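Local coordinates for protein aromatic-amino-acid aminotransferase (Burkholderia pseudomallei, PDB 4F4E) that probably transfers amino groups between aromatic amino acids such as tyrosine and 2-oxoglutarate, working as a homodimer with pyridoxal 5'-phosphate as its cofactor, at residues E222-A226 with R227-P231; N346-V349 with E350-A354. All blocks are in the same frame, centred on the assembly; numbering follows the deposited sequence. Where two conformers were deposited one is given.

Contact 1 of 2, residues E222-A226 with R227-P231; sequences EVVKA and RRLVP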
ATOM      1  N   GLU A 222       2.503  -2.954 -33.732  1.00 18.27           N
ATOM      2  CA  GLU A 222       2.859  -2.105 -34.887  1.00 20.75           C
ATOM      3  C   GLU A 222       2.120  -0.761 -34.854  1.00 19.11           C
ATOM      4  O   GLU A 222       2.725   0.302 -35.119  1.00 18.77           O
ATOM      5  CB  GLU A 222       2.630  -2.821 -36.224  1.00 24.40           C
ATOM      6  CG  GLU A 222       3.056  -2.001 -37.445  1.00 29.47           C
ATOM      7  CD  GLU A 222       1.949  -1.084 -38.030  1.00 34.96           C
ATOM      8  OE1 GLU A 222       0.744  -1.408 -37.895  1.00 40.62           O
ATOM      9  OE2 GLU A 222       2.291  -0.040 -38.657  1.00 40.86           O
ATOM     10  N   VAL A 223       0.836  -0.779 -34.497  1.00 17.29           N
ATOM     11  CA  VAL A 223       0.062   0.472 -34.393  1.00 16.77           C
ATOM     12  C   VAL A 223       0.498   1.341 -33.227  1.00 15.93           C
ATOM     13  O   VAL A 223       0.676   2.536 -33.393  1.00 15.71           O
ATOM     14  CB  VAL A 223      -1.468   0.229 -34.351  1.00 16.87           C
ATOM     15  CG1 VAL A 223      -2.212   1.547 -34.240  1.00 17.35           C
ATOM     16  CG2 VAL A 223      -1.888  -0.492 -35.619  1.00 17.08           C
ATOM     17  N   VAL A 224       0.701   0.735 -32.048  1.00 14.94           N
ATOM     18  CA  VAL A 224       1.207   1.481 -30.895  1.00 14.40           C
ATOM     19  C   VAL A 224       2.533   2.149 -31.260  1.00 14.56           C
ATOM     20  O   VAL A 224       2.764   3.299 -30.922  1.00 14.51           O
ATOM     21  CB  VAL A 224       1.360   0.564 -29.667  1.00 13.77           C
ATOM     22  CG1 VAL A 224       2.230   1.230 -28.581  1.00 13.25           C
ATOM     23  CG2 VAL A 224       0.011   0.165 -29.107  1.00 13.14           C
ATOM     24  N   LYS A 225       3.407   1.422 -31.936  1.00 15.10           N
ATOM     25  CA  LYS A 225       4.696   1.995 -32.333  0.50 15.89           C
ATOM     26  C   LYS A 225       4.501   3.141 -33.325  1.00 16.58           C
ATOM     27  O   LYS A 225       5.000   4.253 -33.096  1.00 16.90           O
ATOM     28  CB  LYS A 225       5.661   0.933 -32.885  0.50 16.31           C
ATOM     29  CG  LYS A 225       7.064   1.500 -33.158  0.50 16.86           C
ATOM     30  CD  LYS A 225       8.195   0.525 -32.814  0.50 16.96           C
ATOM     31  CE  LYS A 225       9.599   1.103 -33.047  0.50 17.40           C
ATOM     32  NZ  LYS A 225      10.338   1.422 -31.802  0.50 17.29           N
ATOM     33  N   ALA A 226       3.778   2.878 -34.415  1.00 17.17           N
ATOM     34  CA  ALA A 226       3.561   3.870 -35.460  1.00 17.55           C
ATOM     35  C   ALA A 226       2.880   5.153 -34.948  1.00 17.44           C
ATOM     36  O   ALA A 226       3.231   6.281 -35.401  1.00 17.71           O
ATOM     37  CB  ALA A 226       2.807   3.274 -36.641  1.00 17.83           C
ATOM     38  N   ARG A 227       1.954   5.004 -34.005  1.00 16.22           N
ATOM     39  CA  ARG A 227       1.206   6.145 -33.501  1.00 16.24           C
ATOM     40  C   ARG A 227       1.736   6.732 -32.199  1.00 16.53           C
ATOM     41  O   ARG A 227       1.209   7.707 -31.687  1.00 16.11           O
ATOM     42  CB  ARG A 227      -0.256   5.788 -33.440  1.00 16.20           C
ATOM     43  CG  ARG A 227      -0.814   5.640 -34.859  1.00 16.48           C
ATOM     44  CD  ARG A 227      -2.291   5.397 -34.845  1.00 15.93           C
ATOM     45  NE  ARG A 227      -3.003   6.606 -34.470  1.00 15.91           N
ATOM     46  CZ  ARG A 227      -3.168   7.668 -35.258  1.00 15.90           C
ATOM     47  NH1 ARG A 227      -2.675   7.715 -36.489  1.00 16.61           N
ATOM     48  NH2 ARG A 227      -3.867   8.694 -34.815  1.00 15.92           N
ATOM     49  N   ARG A 228       2.853   6.186 -31.710  1.00 16.65           N
ATOM     50  CA  ARG A 228       3.482   6.665 -30.473  1.00 17.03           C
ATOM     51  C   ARG A 228       2.501   6.671 -29.301  1.00 14.87           C
ATOM     52  O   ARG A 228       2.453   7.604 -28.514  1.00 14.63           O
ATOM     53  CB  ARG A 228       4.147   8.013 -30.696  1.00 19.36           C
ATOM     54  CG  ARG A 228       5.037   7.988 -31.944  1.00 22.69           C
ATOM     55  CD  ARG A 228       5.916   9.216 -32.038  1.00 26.86           C
ATOM     56  NE  ARG A 228       5.140  10.405 -32.420  1.00 30.37           N
ATOM     57  CZ  ARG A 228       4.845  11.442 -31.623  1.00 32.23           C
ATOM     58  NH1 ARG A 228       5.243  11.493 -30.340  1.00 33.88           N
ATOM     59  NH2 ARG A 228       4.122  12.447 -32.125  1.00 34.31           N
ATOM     60  N   LEU A 229       1.759   5.577 -29.196  1.00 13.52           N
ATOM     61  CA  LEU A 229       0.908   5.331 -28.052  1.00 12.80           C
ATOM     62  C   LEU A 229       1.768   4.757 -26.924  1.00 12.37           C
ATOM     63  O   LEU A 229       2.862   4.249 -27.157  1.00 12.83           O
ATOM     64  CB  LEU A 229      -0.207   4.373 -28.437  1.00 12.49           C
ATOM     65  CG  LEU A 229      -0.939   4.774 -29.730  1.00 13.04           C
ATOM     66  CD1 LEU A 229      -2.144   3.859 -29.847  1.00 13.29           C
ATOM     67  CD2 LEU A 229      -1.374   6.240 -29.757  1.00 13.22           C
ATOM     68  N   VAL A 230       1.262   4.822 -25.701  1.00 11.63           N
ATOM     69  CA  VAL A 230       2.004   4.321 -24.541  1.00 10.66           C
ATOM     70  C   VAL A 230       1.292   3.066 -24.099  1.00 10.24           C
ATOM     71  O   VAL A 230       0.187   3.117 -23.549  1.00  9.95           O
ATOM     72  CB  VAL A 230       2.024   5.358 -23.402  1.00 10.44           C
ATOM     73  CG1 VAL A 230       2.734   4.756 -22.165  1.00 10.04           C
ATOM     74  CG2 VAL A 230       2.659   6.669 -23.886  1.00 10.53           C
ATOM     75  N   PRO A 231       1.908   1.900 -24.346  1.00 10.26           N
ATOM     76  CA  PRO A 231       1.260   0.653 -23.942  1.00 10.11           C
ATOM     77  C   PRO A 231       1.439   0.405 -22.442  1.00  9.86           C
ATOM     78  O   PRO A 231       2.548   0.492 -21.923  1.00  9.56           O
ATOM     79  CB  PRO A 231       1.984  -0.408 -24.754  1.00 10.32           C
ATOM     80  CG  PRO A 231       3.351   0.156 -24.946  1.00 10.53           C
ATOM     81  CD  PRO A 231       3.208   1.667 -24.984  1.00 10.52           C
TER
HETATM   82  O   HOH W   1       5.116   4.255 -28.588  1.00 28.53           O
HETATM   83  O   HOH W   2       3.643   9.452 -34.705  1.00 44.09           O

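Contact 2 of 2, residues N346-V349 with E350-A354; sequences NGLV and ERLKA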
ATOM      1  N   ASN A 346     -14.261 -27.456 -20.328  1.00 14.77           N
ATOM      2  CA  ASN A 346     -14.642 -28.486 -21.301  1.00 15.87           C
ATOM      3  C   ASN A 346     -15.809 -29.333 -20.779  1.00 15.79           C
ATOM      4  O   ASN A 346     -16.659 -29.769 -21.583  1.00 16.39           O
ATOM      5  CB  ASN A 346     -13.510 -29.420 -21.701  1.00 17.36           C
ATOM      6  CG  ASN A 346     -13.907 -30.292 -22.882  1.00 19.84           C
ATOM      7  OD1 ASN A 346     -14.455 -29.795 -23.895  1.00 21.83           O
ATOM      8  ND2 ASN A 346     -13.723 -31.595 -22.742  1.00 21.12           N
ATOM      9  N   GLY A 347     -15.818 -29.570 -19.473  1.00 15.20           N
ATOM     10  CA  GLY A 347     -16.916 -30.325 -18.865  1.00 15.10           C
ATOM     11  C   GLY A 347     -18.231 -29.583 -19.027  1.00 14.54           C
ATOM     12  O   GLY A 347     -19.253 -30.207 -19.259  1.00 15.64           O
ATOM     13  N   LEU A 348     -18.226 -28.254 -18.905  1.00 13.47           N
ATOM     14  CA  LEU A 348     -19.454 -27.478 -19.089  1.00 13.22           C
ATOM     15  C   LEU A 348     -19.893 -27.552 -20.540  1.00 13.74           C
ATOM     16  O   LEU A 348     -21.070 -27.815 -20.864  1.00 13.47           O
ATOM     17  CB  LEU A 348     -19.291 -26.032 -18.616  1.00 12.76           C
ATOM     18  CG  LEU A 348     -20.506 -25.084 -18.694  1.00 13.05           C
ATOM     19  CD1 LEU A 348     -21.695 -25.542 -17.831  1.00 12.67           C
ATOM     20  CD2 LEU A 348     -20.085 -23.670 -18.339  1.00 12.72           C
ATOM     21  N   VAL A 349     -18.946 -27.372 -21.461  1.00 13.40           N
ATOM     22  CA  VAL A 349     -19.298 -27.478 -22.874  1.00 14.52           C
ATOM     23  C   VAL A 349     -19.902 -28.841 -23.220  1.00 15.81           C
ATOM     24  O   VAL A 349     -20.949 -28.915 -23.861  1.00 16.08           O
ATOM     25  CB  VAL A 349     -18.064 -27.223 -23.760  1.00 14.15           C
ATOM     26  CG1 VAL A 349     -18.430 -27.408 -25.229  1.00 14.19           C
ATOM     27  CG2 VAL A 349     -17.523 -25.787 -23.509  1.00 13.17           C
ATOM     28  N   GLU A 350     -19.256 -29.913 -22.770  1.00 17.89           N
ATOM     29  CA  GLU A 350     -19.759 -31.260 -23.070  1.00 19.72           C
ATOM     30  C   GLU A 350     -21.185 -31.448 -22.537  1.00 18.69           C
ATOM     31  O   GLU A 350     -22.050 -32.036 -23.216  1.00 18.35           O
ATOM     32  CB  GLU A 350     -18.891 -32.346 -22.445  1.00 23.21           C
ATOM     33  CG  GLU A 350     -17.504 -32.592 -23.017  1.00 26.99           C
ATOM     34  CD  GLU A 350     -16.622 -33.402 -22.032  1.00 31.17           C
ATOM     35  OE1 GLU A 350     -16.926 -33.455 -20.805  1.00 31.84           O
ATOM     36  OE2 GLU A 350     -15.614 -33.990 -22.480  1.00 35.37           O
ATOM     37  N   ARG A 351     -21.404 -31.016 -21.299  1.00 16.68           N
ATOM     38  CA  ARG A 351     -22.687 -31.204 -20.642  1.00 16.54           C
ATOM     39  C   ARG A 351     -23.817 -30.431 -21.303  1.00 16.74           C
ATOM     40  O   ARG A 351     -24.931 -30.950 -21.423  1.00 15.78           O
ATOM     41  CB  ARG A 351     -22.571 -30.833 -19.160  1.00 16.25           C
ATOM     42  CG  ARG A 351     -21.803 -31.878 -18.375  1.00 16.46           C
ATOM     43  CD  ARG A 351     -21.376 -31.320 -17.043  1.00 16.76           C
ATOM     44  NE  ARG A 351     -20.844 -32.338 -16.165  1.00 17.42           N
ATOM     45  CZ  ARG A 351     -19.678 -32.948 -16.336  1.00 18.16           C
ATOM     46  NH1 ARG A 351     -18.853 -32.640 -17.338  1.00 18.20           N
ATOM     47  NH2 ARG A 351     -19.325 -33.886 -15.494  1.00 18.68           N
ATOM     48  N   LEU A 352     -23.529 -29.191 -21.738  1.00 16.38           N
ATOM     49  CA  LEU A 352     -24.539 -28.380 -22.401  1.00 16.97           C
ATOM     50  C   LEU A 352     -24.829 -28.899 -23.790  1.00 17.78           C
ATOM     51  O   LEU A 352     -25.959 -28.828 -24.244  1.00 18.34           O
ATOM     52  CB  LEU A 352     -24.123 -26.905 -22.409  1.00 16.61           C
ATOM     53  CG  LEU A 352     -24.122 -26.261 -21.025  1.00 16.60           C
ATOM     54  CD1 LEU A 352     -23.491 -24.890 -21.049  1.00 16.23           C
ATOM     55  CD2 LEU A 352     -25.527 -26.188 -20.412  1.00 17.23           C
ATOM     56  N   LYS A 353     -23.837 -29.473 -24.458  1.00 18.20           N
ATOM     57  CA  LYS A 353     -24.087 -30.190 -25.670  1.00 18.99           C
ATOM     58  C   LYS A 353     -24.999 -31.406 -25.478  1.00 19.67           C
ATOM     59  O   LYS A 353     -25.960 -31.588 -26.248  1.00 19.65           O
ATOM     60  CB  LYS A 353     -22.782 -30.681 -26.288  1.00 20.78           C
ATOM     61  CG  LYS A 353     -23.003 -31.273 -27.658  1.00 22.72           C
ATOM     62  CD  LYS A 353     -21.705 -31.687 -28.336  1.00 25.04           C
ATOM     63  CE  LYS A 353     -22.024 -32.483 -29.589  1.00 27.24           C
ATOM     64  NZ  LYS A 353     -20.918 -32.388 -30.583  1.00 30.99           N
ATOM     65  N   ALA A 354     -24.671 -32.243 -24.490  1.00 18.59           N
ATOM     66  CA  ALA A 354     -25.429 -33.478 -24.246  1.00 19.69           C
ATOM     67  C   ALA A 354     -26.856 -33.134 -23.854  1.00 20.60           C
ATOM     68  O   ALA A 354     -27.774 -33.928 -24.096  1.00 20.27           O
ATOM     69  CB  ALA A 354     -24.760 -34.320 -23.168  1.00 18.84           C
TER

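Contact 1 of 2, residues E222-A226 with R227-P231
Val224 and Leu229 meet across a Schellman motif that ends helix 214-227 and turns the chain into strand 230-235, the second half of a beta-alpha-beta unit that starts with strand 197-201. The turn hinges on Arg228, the first residue to leave the helical conformation, with a positive phi of 55°.

Three backbone bonds fasten the end of the helix. Arg227 N donates to Val223 O, 2.8 Å away, as in the body of a helix. Past it, Leu229 N reaches back 3.0 Å to Val224 O, lying in the carbonyl plane on a lone pair. Arg228 N bonds to Lys225 O at 3.2 Å, but from above the carbonyl plane.

CG1 of Val224 is anti to the backbone N (chi1 165°), which sets it beside the residue's own carbonyl carbon, where it rests 3.8 Å from CD of Pro231 and 4.0 Å from CB of Leu229. Phe254 of helix 249-256 packs against both Val224 and Pro231. On another side of the helix, Val223 and Arg227 run side by side, CG1 to CD. The Arg227 chain then bends at chi3 (72°) and its NH2 bonds to Tyr192 O, while Lys225 NZ is taken by Ala257 O.

Two waters each link an oxygen of the helix end to the residues that follow. One donates to Leu229 O and, weakly, to Val224 O. The other donates to Ala226 O and accepts from Arg228 NE, 2.9 Å from the water oxygen.

Contact 2 of 2, residues N346-V349 with E350-A354
The last two turns of the long helix 324-354 hold this contact, where the extended side chain of Arg351 runs back alongside Gly347 and, turned at its last torsion (chi4 71°), presents NH1 to the carbonyl oxygen. Gly347 O accepts two bonds from that single residue: one from Arg351 N at 3.1 Å, the ordinary i to i+4 helix bond, and one from Arg351 NH1, also 3.1 Å. The two donors come from opposite faces of the carbonyl plane. The NH1 bond is nearly straight at hydrogen (168°), and the oxygen sits at the edge of the guanidinium, almost in its plane. With no side chain on Gly347, Arg351 NH1 also comes within 3.4 Å of Gly347 CA. Arg351 NE forms a salt bridge with Asp409 of helix 408-419, so the guanidinium ties two helices together.

Through Leu348 and Leu352, an i, i+4 pair, the helix packs on that same neighbour, against Ala412 and Ile415. Leu348 CD1 lies 3.7 Å from Leu352 CD1, the two side chains crossing at a slant.

Asn346 ND2 lies 3.1 Å from Glu350 OE2, with the amide and carboxylate planes turned 59° apart. Asn346 OD1 accepts from Asn365 ND2, and Glu350 CG lies 3.3 Å from Asn346 O, the acceptor for Glu350 N.

Contact 1 comes first along the chain and contact 2 more than a hundred residues later. Their centres lie 41 Å apart and their nearest atoms about 32 Å. Both concern the C-terminal end of a helix, but differently: residues 222-231 carry the chain out of a helix into the central mixed sheet, whereas residues 346-354 remain helical and pack on helix 408-419. Only contact 1 approaches the dimer partner, Val230 meeting Leu24 of the second subunit. Lys269, which carries the pyridoxal phosphate, belongs to neither contact, and both sit well out in the chain, the centres of contacts 1 and 2 lying 22 and 27 Å from its centre.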